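Local coordinates for protein 2-keto acid:ferredoxin oxidoreductase subunit alpha (Pyrococcus furiosus, PDB 1YD7) that probably catalyses, as one subunit of a heterotetramer, the coenzyme A-dependent oxidative decarboxylation of 2-oxoglutarate to succinyl-CoA, passing the electrons to ferredoxin, at residues Phe15-Pro20 with Ile198-Glu203; Phe22-Glu27 with His191-Val196; Asp26-Arg31 with Gln161-Phe166; Gly37-Ala42 with Pro61-Val66; Tyr44-Ala49 with Met91-Gly96. All blocks are in the same frame, centred on the assembly; numbering follows the deposited sequence.

Contact 1 of 5, residues Phe15-Pro20 with Ile198-Glu203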
# COMPACT_ATOMS: atom_id res chain seq x y z
N PHE A 15 10.92 -5.49 10.65
CA PHE A 15 11.52 -6.32 9.62
C PHE A 15 12.92 -5.79 9.34
O PHE A 15 13.21 -4.63 9.63
CB PHE A 15 10.69 -6.33 8.34
CG PHE A 15 10.20 -4.98 7.92
CD1 PHE A 15 11.02 -4.10 7.22
CD2 PHE A 15 8.89 -4.59 8.20
CE1 PHE A 15 10.55 -2.85 6.83
CE2 PHE A 15 8.41 -3.33 7.82
CZ PHE A 15 9.24 -2.46 7.14
N PRO A 16 13.80 -6.65 8.77
CA PRO A 16 15.16 -6.21 8.45
C PRO A 16 15.21 -5.11 7.38
O PRO A 16 14.50 -5.19 6.35
CB PRO A 16 15.85 -7.50 7.95
CG PRO A 16 15.01 -8.62 8.46
CD PRO A 16 13.61 -8.07 8.46
N VAL A 17 16.05 -4.11 7.63
CA VAL A 17 16.21 -2.97 6.74
C VAL A 17 17.71 -2.68 6.57
O VAL A 17 18.50 -3.03 7.42
CB VAL A 17 15.49 -1.69 7.29
CG1 VAL A 17 14.01 -1.94 7.47
CG2 VAL A 17 16.14 -1.21 8.60
N GLY A 18 18.08 -2.00 5.49
CA GLY A 18 19.46 -1.65 5.28
C GLY A 18 20.28 -2.87 4.85
O GLY A 18 21.48 -2.96 5.15
N GLU A 19 19.62 -3.81 4.16
CA GLU A 19 20.28 -5.01 3.65
C GLU A 19 19.32 -5.79 2.76
O GLU A 19 18.12 -5.50 2.74
CB GLU A 19 20.80 -5.88 4.81
CG GLU A 19 19.71 -6.38 5.73
CD GLU A 19 20.25 -7.21 6.86
OE1 GLU A 19 21.00 -8.19 6.59
OE2 GLU A 19 19.92 -6.88 8.02
N PRO A 20 19.85 -6.76 1.96
CA PRO A 20 18.98 -7.54 1.10
C PRO A 20 18.18 -8.59 1.85
O PRO A 20 18.51 -8.98 2.95
CB PRO A 20 19.96 -8.20 0.10
CG PRO A 20 21.29 -7.54 0.32
CD PRO A 20 21.26 -7.17 1.78
N ILE A 198 16.65 -3.73 0.81
CA ILE A 198 15.65 -2.99 1.56
C ILE A 198 16.39 -1.84 2.22
O ILE A 198 17.13 -2.08 3.16
CB ILE A 198 15.01 -3.83 2.68
CG1 ILE A 198 14.38 -5.12 2.13
CG2 ILE A 198 13.97 -2.96 3.45
CD1 ILE A 198 13.24 -4.92 1.12
N PRO A 199 16.19 -0.60 1.73
CA PRO A 199 17.03 0.49 2.21
C PRO A 199 16.77 0.90 3.65
O PRO A 199 15.72 0.61 4.20
CB PRO A 199 16.67 1.65 1.25
CG PRO A 199 15.90 1.02 0.11
CD PRO A 199 15.21 -0.14 0.74
N ASN A 200 17.75 1.55 4.27
CA ASN A 200 17.52 2.27 5.51
C ASN A 200 16.60 3.47 5.24
O ASN A 200 16.61 4.03 4.15
CB ASN A 200 18.84 2.79 6.08
CG ASN A 200 19.70 1.68 6.62
OD1 ASN A 200 19.32 1.00 7.57
ND2 ASN A 200 20.87 1.48 6.01
N PRO A 201 15.80 3.86 6.24
CA PRO A 201 14.96 5.05 6.14
C PRO A 201 15.70 6.24 5.54
O PRO A 201 15.22 6.84 4.57
CB PRO A 201 14.59 5.33 7.61
CG PRO A 201 14.56 4.00 8.23
CD PRO A 201 15.66 3.20 7.56
N ASP A 202 16.87 6.55 6.09
CA ASP A 202 17.66 7.70 5.65
C ASP A 202 18.12 7.62 4.19
O ASP A 202 18.55 8.62 3.63
CB ASP A 202 18.88 7.93 6.58
CG ASP A 202 19.72 6.67 6.78
OD1 ASP A 202 20.75 6.53 6.10
OD2 ASP A 202 19.34 5.81 7.63
N GLU A 203 18.02 6.44 3.57
CA GLU A 203 18.30 6.27 2.15
C GLU A 203 17.11 6.52 1.24
O GLU A 203 17.27 6.52 0.02
CB GLU A 203 18.82 4.86 1.88
CG GLU A 203 20.15 4.59 2.52
CD GLU A 203 20.53 3.13 2.50
OE1 GLU A 203 19.92 2.36 1.76
OE2 GLU A 203 21.44 2.75 3.26

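Contact 2 of 5, residues Phe22-Glu27 with His191-Val196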
# COMPACT_ATOMS: atom_id res chain seq x y z
N PHE A 22 15.25 -11.89 0.68
CA PHE A 22 14.70 -12.66 -0.40
C PHE A 22 13.24 -12.78 -0.05
O PHE A 22 12.87 -13.55 0.84
CB PHE A 22 15.44 -14.02 -0.44
CG PHE A 22 15.07 -14.91 -1.60
CD1 PHE A 22 15.02 -14.41 -2.90
CD2 PHE A 22 14.82 -16.27 -1.40
CE1 PHE A 22 14.69 -15.24 -3.98
CE2 PHE A 22 14.51 -17.10 -2.46
CZ PHE A 22 14.46 -16.59 -3.76
N ILE A 23 12.40 -11.99 -0.73
CA ILE A 23 11.02 -11.78 -0.27
C ILE A 23 10.08 -11.82 -1.42
O ILE A 23 10.50 -11.73 -2.55
CB ILE A 23 10.85 -10.43 0.48
CG1 ILE A 23 11.20 -9.25 -0.42
CG2 ILE A 23 11.74 -10.39 1.71
CD1 ILE A 23 10.99 -7.92 0.24
N GLN A 24 8.79 -11.97 -1.12
CA GLN A 24 7.77 -11.99 -2.15
C GLN A 24 7.20 -10.59 -2.38
O GLN A 24 7.48 -9.67 -1.60
CB GLN A 24 6.67 -12.98 -1.79
CG GLN A 24 7.13 -14.45 -1.86
CD GLN A 24 6.06 -15.41 -1.47
OE1 GLN A 24 5.63 -15.43 -0.32
NE2 GLN A 24 5.59 -16.19 -2.42
N GLY A 25 6.45 -10.44 -3.47
CA GLY A 25 5.95 -9.17 -3.93
C GLY A 25 5.06 -8.48 -2.89
O GLY A 25 5.20 -7.28 -2.68
N ASP A 26 4.16 -9.24 -2.26
CA ASP A 26 3.28 -8.71 -1.22
C ASP A 26 4.03 -8.15 -0.01
O ASP A 26 3.65 -7.10 0.55
CB ASP A 26 2.28 -9.77 -0.77
CG ASP A 26 1.19 -9.98 -1.76
OD1 ASP A 26 0.92 -9.03 -2.53
OD2 ASP A 26 0.61 -11.09 -1.79
N GLU A 27 5.09 -8.86 0.38
CA GLU A 27 5.96 -8.48 1.49
C GLU A 27 6.74 -7.24 1.15
O GLU A 27 7.04 -6.45 2.03
CB GLU A 27 6.93 -9.62 1.80
CG GLU A 27 7.95 -9.34 2.93
CD GLU A 27 7.33 -9.27 4.33
OE1 GLU A 27 6.18 -9.74 4.55
OE2 GLU A 27 8.04 -8.79 5.24
N HIS A 191 3.44 -13.22 -5.38
CA HIS A 191 4.06 -14.46 -4.91
C HIS A 191 5.41 -14.78 -5.51
O HIS A 191 6.08 -15.69 -5.03
CB HIS A 191 3.09 -15.63 -5.07
CG HIS A 191 1.83 -15.46 -4.27
ND1 HIS A 191 0.76 -14.72 -4.74
CD2 HIS A 191 1.49 -15.88 -3.04
CE1 HIS A 191 -0.19 -14.72 -3.82
NE2 HIS A 191 0.23 -15.40 -2.78
N MSE A 192 5.85 -13.99 -6.50
CA MSE A 192 7.23 -14.05 -6.97
C MSE A 192 8.13 -13.77 -5.81
O MSE A 192 7.75 -13.01 -4.92
CB MSE A 192 7.54 -12.96 -7.97
CG MSE A 192 6.77 -13.01 -9.21
SE MSE A 192 7.51 -11.76 -10.50
CE MSE A 192 6.07 -12.01 -11.75
N ARG A 193 9.34 -14.32 -5.86
CA ARG A 193 10.34 -14.15 -4.81
C ARG A 193 11.58 -13.61 -5.45
O ARG A 193 11.98 -14.10 -6.50
CB ARG A 193 10.70 -15.49 -4.17
CG ARG A 193 9.65 -16.08 -3.28
CD ARG A 193 10.11 -17.39 -2.63
NE ARG A 193 9.03 -18.02 -1.88
CZ ARG A 193 8.00 -18.64 -2.44
NH1 ARG A 193 7.90 -18.75 -3.77
NH2 ARG A 193 7.05 -19.17 -1.68
N GLU A 194 12.20 -12.60 -4.86
CA GLU A 194 13.40 -12.01 -5.43
C GLU A 194 14.18 -11.42 -4.30
O GLU A 194 13.59 -11.01 -3.29
CB GLU A 194 13.04 -10.95 -6.48
CG GLU A 194 14.18 -10.01 -6.84
CD GLU A 194 13.86 -8.95 -7.92
OE1 GLU A 194 12.69 -8.83 -8.42
OE2 GLU A 194 14.83 -8.23 -8.26
N ARG A 195 15.50 -11.39 -4.45
CA ARG A 195 16.38 -10.81 -3.43
C ARG A 195 16.51 -9.33 -3.73
O ARG A 195 17.01 -8.94 -4.79
CB ARG A 195 17.75 -11.48 -3.45
CG ARG A 195 18.70 -11.08 -2.31
CD ARG A 195 19.98 -11.96 -2.37
NE ARG A 195 20.86 -11.69 -1.23
CZ ARG A 195 22.06 -11.15 -1.30
NH1 ARG A 195 22.62 -10.87 -2.46
NH2 ARG A 195 22.73 -10.90 -0.18
N VAL A 196 16.02 -8.49 -2.82
CA VAL A 196 16.07 -7.05 -3.01
C VAL A 196 16.66 -6.38 -1.79
O VAL A 196 16.41 -6.76 -0.64
CB VAL A 196 14.66 -6.43 -3.35
CG1 VAL A 196 14.04 -7.13 -4.53
CG2 VAL A 196 13.75 -6.50 -2.19

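Contact 3 of 5, residues Asp26-Arg31 with Gln161-Phe166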
# COMPACT_ATOMS: atom_id res chain seq x y z
N ASP A 26 4.16 -9.24 -2.26
CA ASP A 26 3.28 -8.71 -1.22
C ASP A 26 4.03 -8.15 -0.01
O ASP A 26 3.65 -7.10 0.55
CB ASP A 26 2.28 -9.77 -0.77
CG ASP A 26 1.19 -9.98 -1.76
OD1 ASP A 26 0.92 -9.03 -2.53
OD2 ASP A 26 0.61 -11.09 -1.79
N GLU A 27 5.09 -8.86 0.38
CA GLU A 27 5.96 -8.48 1.49
C GLU A 27 6.74 -7.24 1.15
O GLU A 27 7.04 -6.45 2.03
CB GLU A 27 6.93 -9.62 1.80
CG GLU A 27 7.95 -9.34 2.93
CD GLU A 27 7.33 -9.27 4.33
OE1 GLU A 27 6.18 -9.74 4.55
OE2 GLU A 27 8.04 -8.79 5.24
N ALA A 28 7.12 -7.10 -0.11
CA ALA A 28 7.77 -5.90 -0.59
C ALA A 28 6.83 -4.69 -0.51
O ALA A 28 7.24 -3.63 -0.07
CB ALA A 28 8.25 -6.10 -2.02
N ILE A 29 5.60 -4.86 -0.96
CA ILE A 29 4.55 -3.84 -0.81
C ILE A 29 4.39 -3.38 0.66
O ILE A 29 4.55 -2.20 0.96
CB ILE A 29 3.19 -4.33 -1.39
CG1 ILE A 29 3.32 -4.56 -2.89
CG2 ILE A 29 2.09 -3.35 -1.10
CD1 ILE A 29 2.05 -5.11 -3.56
N ALA A 30 4.19 -4.33 1.57
CA ALA A 30 4.08 -4.03 3.00
C ALA A 30 5.28 -3.30 3.61
O ALA A 30 5.13 -2.32 4.34
CB ALA A 30 3.81 -5.32 3.77
N ARG A 31 6.48 -3.79 3.33
CA ARG A 31 7.68 -3.14 3.83
C ARG A 31 7.85 -1.72 3.30
O ARG A 31 8.26 -0.82 4.04
CB ARG A 31 8.92 -3.95 3.48
CG ARG A 31 8.99 -5.25 4.22
CD ARG A 31 10.39 -5.90 4.11
NE ARG A 31 10.35 -7.29 4.60
CZ ARG A 31 11.42 -8.03 4.89
NH1 ARG A 31 12.65 -7.54 4.82
NH2 ARG A 31 11.26 -9.28 5.29
N GLN A 161 11.13 -6.17 -7.12
CA GLN A 161 11.84 -4.88 -7.01
C GLN A 161 10.88 -3.70 -7.31
O GLN A 161 10.87 -2.71 -6.58
CB GLN A 161 13.01 -4.82 -7.98
CG GLN A 161 13.84 -3.53 -7.92
CD GLN A 161 14.56 -3.37 -6.62
OE1 GLN A 161 15.33 -4.24 -6.23
NE2 GLN A 161 14.33 -2.25 -5.94
N GLU A 162 10.08 -3.84 -8.36
CA GLU A 162 9.08 -2.83 -8.73
C GLU A 162 7.92 -2.73 -7.74
O GLU A 162 7.42 -1.64 -7.52
CB GLU A 162 8.55 -3.11 -10.13
CG GLU A 162 9.57 -2.78 -11.19
CD GLU A 162 9.03 -2.93 -12.59
OE1 GLU A 162 7.97 -3.56 -12.76
OE2 GLU A 162 9.67 -2.38 -13.51
N ALA A 163 7.48 -3.85 -7.17
CA ALA A 163 6.52 -3.82 -6.07
C ALA A 163 7.03 -2.95 -4.91
O ALA A 163 6.30 -2.10 -4.40
CB ALA A 163 6.18 -5.20 -5.59
N PHE A 164 8.30 -3.11 -4.55
CA PHE A 164 8.89 -2.25 -3.58
C PHE A 164 8.91 -0.77 -4.01
O PHE A 164 8.29 0.06 -3.33
CB PHE A 164 10.29 -2.68 -3.21
CG PHE A 164 10.84 -1.93 -2.03
CD1 PHE A 164 10.48 -2.30 -0.74
CD2 PHE A 164 11.66 -0.83 -2.20
CE1 PHE A 164 10.96 -1.60 0.36
CE2 PHE A 164 12.13 -0.10 -1.10
CZ PHE A 164 11.77 -0.50 0.17
N ASP A 165 9.61 -0.48 -5.11
CA ASP A 165 9.89 0.88 -5.55
C ASP A 165 8.62 1.64 -5.96
O ASP A 165 8.52 2.81 -5.71
CB ASP A 165 10.85 0.90 -6.76
CG ASP A 165 12.26 0.41 -6.43
OD1 ASP A 165 12.77 0.61 -5.32
OD2 ASP A 165 12.88 -0.17 -7.35
N PHE A 166 7.70 0.96 -6.63
CA PHE A 166 6.48 1.56 -7.05
C PHE A 166 5.56 1.85 -5.85
O PHE A 166 4.72 2.77 -5.92
CB PHE A 166 5.73 0.68 -8.06
CG PHE A 166 6.36 0.60 -9.45
CD1 PHE A 166 7.69 0.90 -9.68
CD2 PHE A 166 5.61 0.16 -10.51
CE1 PHE A 166 8.24 0.77 -10.96
CE2 PHE A 166 6.16 0.04 -11.78
CZ PHE A 166 7.48 0.35 -11.99

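Contact 4 of 5, residues Gly37-Ala42 with Pro61-Val66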
# COMPACT_ATOMS: atom_id res chain seq x y z
N GLY A 37 5.87 5.48 5.54
CA GLY A 37 5.20 6.18 6.66
C GLY A 37 3.73 5.85 6.78
O GLY A 37 3.03 6.50 7.53
N CYS A 38 3.25 4.86 6.04
CA CYS A 38 1.88 4.39 6.20
C CYS A 38 1.68 3.85 7.62
O CYS A 38 2.43 2.98 8.08
CB CYS A 38 1.56 3.29 5.21
SG CYS A 38 -0.12 2.70 5.26
N ARG A 39 0.66 4.38 8.29
CA ARG A 39 0.27 3.94 9.63
C ARG A 39 -1.19 3.59 9.72
O ARG A 39 -1.67 3.25 10.77
CB ARG A 39 0.66 4.98 10.66
CG ARG A 39 2.16 5.16 10.79
CD ARG A 39 2.86 3.84 11.19
NE ARG A 39 4.31 3.99 11.36
CZ ARG A 39 5.23 3.87 10.39
NH1 ARG A 39 4.89 3.59 9.14
NH2 ARG A 39 6.50 4.01 10.68
N PHE A 40 -1.90 3.58 8.60
CA PHE A 40 -3.25 3.16 8.61
C PHE A 40 -3.54 2.28 7.42
O PHE A 40 -3.29 2.69 6.28
CB PHE A 40 -4.20 4.39 8.56
CG PHE A 40 -5.61 4.02 8.66
CD1 PHE A 40 -6.25 3.98 9.89
CD2 PHE A 40 -6.31 3.62 7.53
CE1 PHE A 40 -7.59 3.59 9.99
CE2 PHE A 40 -7.64 3.20 7.63
CZ PHE A 40 -8.28 3.21 8.85
N TYR A 41 -4.12 1.11 7.67
CA TYR A 41 -4.47 0.16 6.62
C TYR A 41 -5.86 -0.39 6.89
O TYR A 41 -6.16 -0.82 8.01
CB TYR A 41 -3.43 -1.00 6.56
CG TYR A 41 -3.72 -2.08 5.51
CD1 TYR A 41 -3.13 -2.04 4.26
CD2 TYR A 41 -4.58 -3.11 5.77
CE1 TYR A 41 -3.38 -3.01 3.29
CE2 TYR A 41 -4.86 -4.07 4.81
CZ TYR A 41 -4.25 -4.01 3.58
OH TYR A 41 -4.51 -4.98 2.63
N ALA A 42 -6.71 -0.39 5.88
CA ALA A 42 -8.04 -0.97 6.02
C ALA A 42 -8.27 -1.95 4.89
O ALA A 42 -8.00 -1.66 3.71
CB ALA A 42 -9.12 0.11 6.03
N PRO A 61 0.88 -3.02 14.39
CA PRO A 61 1.01 -2.83 15.84
C PRO A 61 2.42 -2.56 16.30
O PRO A 61 2.62 -1.86 17.29
CB PRO A 61 0.48 -4.15 16.45
CG PRO A 61 -0.36 -4.79 15.37
CD PRO A 61 0.17 -4.27 14.03
N LEU A 62 3.41 -3.06 15.56
CA LEU A 62 4.81 -2.93 15.96
C LEU A 62 5.38 -1.57 15.59
O LEU A 62 6.45 -1.21 16.07
CB LEU A 62 5.66 -4.07 15.35
CG LEU A 62 5.34 -5.46 15.91
CD1 LEU A 62 5.84 -6.60 15.02
CD2 LEU A 62 5.92 -5.60 17.32
N VAL A 63 4.69 -0.81 14.75
CA VAL A 63 5.15 0.57 14.44
C VAL A 63 4.14 1.66 14.89
O VAL A 63 4.24 2.80 14.44
CB VAL A 63 5.49 0.72 12.93
CG1 VAL A 63 6.67 -0.18 12.54
CG2 VAL A 63 4.28 0.39 12.06
N ASP A 64 3.17 1.29 15.74
CA ASP A 64 2.15 2.22 16.27
C ASP A 64 1.17 2.64 15.16
O ASP A 64 0.82 3.79 15.02
CB ASP A 64 2.80 3.44 16.94
CG ASP A 64 3.71 3.04 18.10
OD1 ASP A 64 3.23 2.34 19.04
OD2 ASP A 64 4.93 3.40 18.05
N GLY A 65 0.79 1.65 14.36
CA GLY A 65 -0.10 1.84 13.26
C GLY A 65 -1.30 0.97 13.50
O GLY A 65 -1.37 0.25 14.50
N VAL A 66 -2.21 0.99 12.54
CA VAL A 66 -3.57 0.51 12.71
C VAL A 66 -3.87 -0.33 11.51
O VAL A 66 -3.59 0.10 10.38
CB VAL A 66 -4.54 1.76 12.73
CG1 VAL A 66 -5.99 1.38 12.52
CG2 VAL A 66 -4.40 2.56 14.02

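Contact 5 of 5, residues Tyr44-Ala49 with Met91-Gly96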
# COMPACT_ATOMS: atom_id res chain seq x y z
N TYR A 44 -9.73 -6.46 4.12
CA TYR A 44 -10.11 -7.80 4.52
C TYR A 44 -9.03 -8.70 3.89
O TYR A 44 -8.40 -8.30 2.91
CB TYR A 44 -11.51 -8.15 3.97
CG TYR A 44 -12.25 -9.31 4.67
CD1 TYR A 44 -12.49 -9.28 6.06
CD2 TYR A 44 -12.74 -10.40 3.94
CE1 TYR A 44 -13.16 -10.31 6.72
N PRO A 45 -8.80 -9.91 4.45
CA PRO A 45 -8.02 -10.91 3.68
C PRO A 45 -8.44 -11.10 2.21
O PRO A 45 -9.62 -11.19 1.90
CB PRO A 45 -8.24 -12.19 4.46
CG PRO A 45 -8.38 -11.72 5.88
CD PRO A 45 -9.14 -10.41 5.79
N ILE A 46 -7.45 -11.11 1.31
CA ILE A 46 -7.69 -11.37 -0.10
C ILE A 46 -6.76 -12.50 -0.54
O ILE A 46 -6.35 -12.59 -1.72
CB ILE A 46 -7.52 -10.10 -0.96
CG1 ILE A 46 -6.26 -9.33 -0.58
CG2 ILE A 46 -8.74 -9.19 -0.79
CD1 ILE A 46 -5.89 -8.20 -1.57
N THR A 47 -6.43 -13.36 0.42
CA THR A 47 -5.62 -14.56 0.17
C THR A 47 -6.54 -15.62 -0.47
O THR A 47 -7.71 -15.72 -0.10
CB THR A 47 -4.93 -15.06 1.48
OG1 THR A 47 -4.40 -16.38 1.29
CG2 THR A 47 -5.88 -15.04 2.66
N PRO A 48 -6.03 -16.41 -1.44
CA PRO A 48 -4.63 -16.56 -1.86
C PRO A 48 -4.14 -15.50 -2.83
O PRO A 48 -2.94 -15.44 -3.07
CB PRO A 48 -4.64 -17.93 -2.56
CG PRO A 48 -6.00 -18.01 -3.19
CD PRO A 48 -6.93 -17.28 -2.24
N ALA A 49 -5.04 -14.68 -3.38
CA ALA A 49 -4.63 -13.66 -4.36
C ALA A 49 -3.60 -12.69 -3.78
O ALA A 49 -2.68 -12.28 -4.50
CB ALA A 49 -5.83 -12.91 -4.91
N MSE A 91 -3.81 3.49 3.40
CA MSE A 91 -3.96 2.61 2.27
C MSE A 91 -5.07 1.59 2.50
O MSE A 91 -5.48 1.34 3.63
CB MSE A 91 -2.63 1.95 1.87
CG MSE A 91 -2.27 0.63 2.49
SE MSE A 91 -0.72 -0.38 1.63
CE MSE A 91 -0.63 0.19 -0.09
N THR A 92 -5.59 1.05 1.41
CA THR A 92 -6.50 -0.08 1.44
C THR A 92 -6.11 -1.00 0.29
O THR A 92 -5.37 -0.59 -0.60
CB THR A 92 -7.99 0.37 1.36
OG1 THR A 92 -8.85 -0.79 1.31
CG2 THR A 92 -8.27 1.25 0.12
N ALA A 93 -6.59 -2.24 0.34
CA ALA A 93 -6.29 -3.26 -0.67
C ALA A 93 -7.54 -4.02 -1.06
O ALA A 93 -8.28 -4.47 -0.21
CB ALA A 93 -5.24 -4.23 -0.17
N THR A 94 -7.76 -4.17 -2.37
CA THR A 94 -8.92 -4.90 -2.88
C THR A 94 -8.52 -5.82 -4.02
O THR A 94 -7.38 -5.78 -4.49
CB THR A 94 -10.06 -3.94 -3.31
OG1 THR A 94 -11.17 -4.71 -3.77
CG2 THR A 94 -9.61 -2.94 -4.39
N SER A 95 -9.45 -6.69 -4.42
CA SER A 95 -9.17 -7.71 -5.43
C SER A 95 -10.36 -7.92 -6.38
O SER A 95 -11.51 -7.81 -5.97
CB SER A 95 -8.80 -9.04 -4.76
OG SER A 95 -8.02 -9.85 -5.62
N GLY A 96 -10.05 -8.19 -7.65
CA GLY A 96 -11.06 -8.51 -8.66
C GLY A 96 -12.18 -7.49 -8.79
O GLY A 96 -11.93 -6.36 -9.23

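Contact 1 of 5, residues Phe15-Pro20 with Ile198-Glu203
Pro-16 meets Ile-198 through its carbonyl oxygen, which lies 3.7 Å from CG2 of the isoleucine. Val-17 then turns its two methyls to different neighbours. CG1 touches Ile-198 CG2 at 4.1 Å, the two side chains crossing at about a right angle, while CG2 is directed to the Asn-200 amide. Gly-18 follows with a positive phi of 75°, and its CA sits 3.5 Å from both Asn-200 OD1 and Asn-200 ND2. A beta carbon here would run into OD1, so glycine suits the place on two counts. The amide of Gly-18 points to Ile-198 O, although the modelled separation is too short to be taken literally. Asn-200 is held in position from its own side: its ND2 gives a fairly straight bond of 3.1 Å to Glu-203 OE2, arriving from above the carboxylate plane, and the other carboxylate oxygen is bonded to the hydroxyl of Tyr-197. With an alanine at this position, Glu-203 OE2 would probably lose this donor and a gap would open beside Gly-18. Next, the Glu-19 amide bonds to Ile-198 O at 3.2 Å and its carbonyl receives Ile-198 N at 3.0 Å. Ile-198 itself is buried, packing on Leu-35 and Phe-164. Two consecutive residues, Gly-18 and Glu-19, thus face the single residue Ile-198, the pattern of a G1 beta bulge at the end of a two-stranded antiparallel sheet.

Contact 2 of 5, residues Phe22-Glu27 with His191-Val196
Gln-24 NE2 donates to His-191 O at 2.7 Å, with an angle of 158° at the hydrogen and the oxygen close to the plane of the amide. The extended glutamine chain carries the amide to this carbonyl at the close of helix 187-191. In one of the two deposited conformers of Arg-193 the chains run side by side, and the amide lies over one face of the guanidinium, the planes 19° apart. A leucine in place of Gln-24 would probably leave His-191 O without this donor. Along the strands, Ile-23 and Glu-194 form a hydrogen-bonded antiparallel pair, with Ile-23 N to Glu-194 O and Glu-194 N to Ile-23 O both 3.0 Å. Phe-22 directs its ring edge at the Arg-195 amide nitrogen, 3.4 Å from CD1. On the opposite face from Phe-22 and Gln-24, Ile-23 CD1 meets Val-196 CG2 at 3.9 Å. Asp-26 and His-191 are both tied to Glu-51, through its backbone N and its OE2 respectively, and His-191 ND1 bonds Ala-187 O. The small sheet is thus two-sided: Ile-23 packs toward helix 25-36, with Glu-194 on that face too, its OE1 weakly bonded to Gln-161 N, while Phe-22, Gln-24, Arg-193 and Arg-195 occupy the other.

Contact 3 of 5, residues Asp26-Arg31 with Gln161-Phe166
Two neighbouring helices of the alpha/beta domain, 25-36 and 160-177, run side by side here and meet through Ala-28 and Ala-163. Their short segments are nearly parallel, the axes 19° apart and only 7.7 Å from each other. Such an approach demands small side chains. Ala-28 CB faces Ala-163 CB at 4.2 Å and Phe-164 CB at the same distance, so that a single methyl touches two residues of the partner. Ile-29, though its first bond points away from the partner, lays CG1 4.0 Å from Ala-163 CB. Phe-164 extends the contact lengthwise. With CG anti to its backbone nitrogen (chi1 -171°), the ring is carried along the partner helix, where CD1 comes 3.6 Å from Ala-28 O and CE1 approaches the backbone of Arg-31. The same ring packs on Ile-198 and Pro-199, so it joins the helix pair to the strand and loop beyond. The charged end of Arg-31 leads away from the seam. It grips Glu-27 side-on, NE and NH2 both donating to OE2, with NE at 2.8 Å using the anti lone pair; a second carboxylate, that of Asp-21, takes NH1. All five touching residues are buried. Close packing of near-parallel helices through alanines, with one aromatic ring packed alongside them, fits the helical layer beside the parallel sheet in a domain of the thiamine diphosphate-binding superfamily.

Contact 4 of 5, residues Gly37-Ala42 with Pro61-Val66
Val-66 is clasped by the residues before and after Phe-40: its amide donates to Arg-39 O at 2.9 Å, and its carbonyl accepts from Tyr-41 N, also at 2.9 Å. This is how a parallel pair bonds, with Phe-40 itself opposite Val-66 and the side chains of both on one face of the sheet. There Val-66 CG1 touches Phe-40 CD1 at 3.7 Å, the branched residue crossing the aromatic one obliquely. Gly-65 CA lies 3.3 Å from Arg-39 O; a beta carbon would press on that oxygen, so glycine fits well. Further out, the Arg-39 side chain bends at chi2 (-60°) and turns its guanidinium so that one face meets Val-63 CG2, 3.7 Å above the plane and off-centre. What fixes the guanidinium is on its own side of the contact: NH1 gives a bond of 2.7 Å to Cys-38 O, nearly straight at 164°, and another to Ile-34 O near the end of helix 25-36. That helix closes with a Schellman motif at Gly-37, whose positive phi of 108° suits glycine. Strand 40-43, helix 52-59 and strand 66-69 form a beta-alpha-beta crossover whose two strands first pair here. The guanidinium bonds carbonyl oxygens, Asp-64 being too far off for a salt bridge; with NE weakly bonded to Val-63 O at 3.3 Å, one side chain joins helix end and turn.

Contact 5 of 5, residues Tyr44-Ala49 with Met91-Gly96
Ile-46 lays its side chain against strand 91-95, overlapping Ala-93 and Ser-95, two residues that project on the same side. Its CG1 stands between the backbone nitrogen and carbonyl carbon (chi1 46°), which sends CD1 along the strand to within 4.3 Å of Ala-93 CB and 4.1 Å of Thr-94 O. The other branch, CG2, rests 4.0 Å from Ser-95 CB. Ala-49 adds its methyl, 3.8 Å from Ser-95 OG. That hydroxyl does not bond to the loop: it is hydrogen-bonded to Val-121 O on the neighbouring strand. The small Ala-93 and Ser-95 let the isoleucine lie close to the strand, and Ile-46 also touches Val-121. Between Ile-46 and Ala-49 the chain turns through a cis peptide bond before Pro-48. The loop lies at the C-terminal end of the parallel strands, the end where alpha/beta domains usually place their sites. The two segments meet by van der Waals packing and burial of apolar surface, the serine hydroxyl being satisfied by Val-121 O.

From the N terminus, residues 15-20 pair with 198-203, so contact 1 closes the longest loop and encloses the other four. Contact 2 lies within it, continuing the same two-stranded sheet; contact 3 begins at nearly the same place, sharing Asp-26 and Glu-27, but closes earlier, on helix 160-177. Contacts 1, 2 and 3 touch one another and bind the antiparallel pair to its helices. Contacts 4 and 5 fall inside all three loops and cross each other: contact 4 closes the crossover from strand 40-43 through helix 52-59 to strand 66-69, and contact 5 brings the loop after strand 40-43 onto strand 90-95. Contact 2 also reaches contact 5, His-191 packing against Pro-48 and Ala-49.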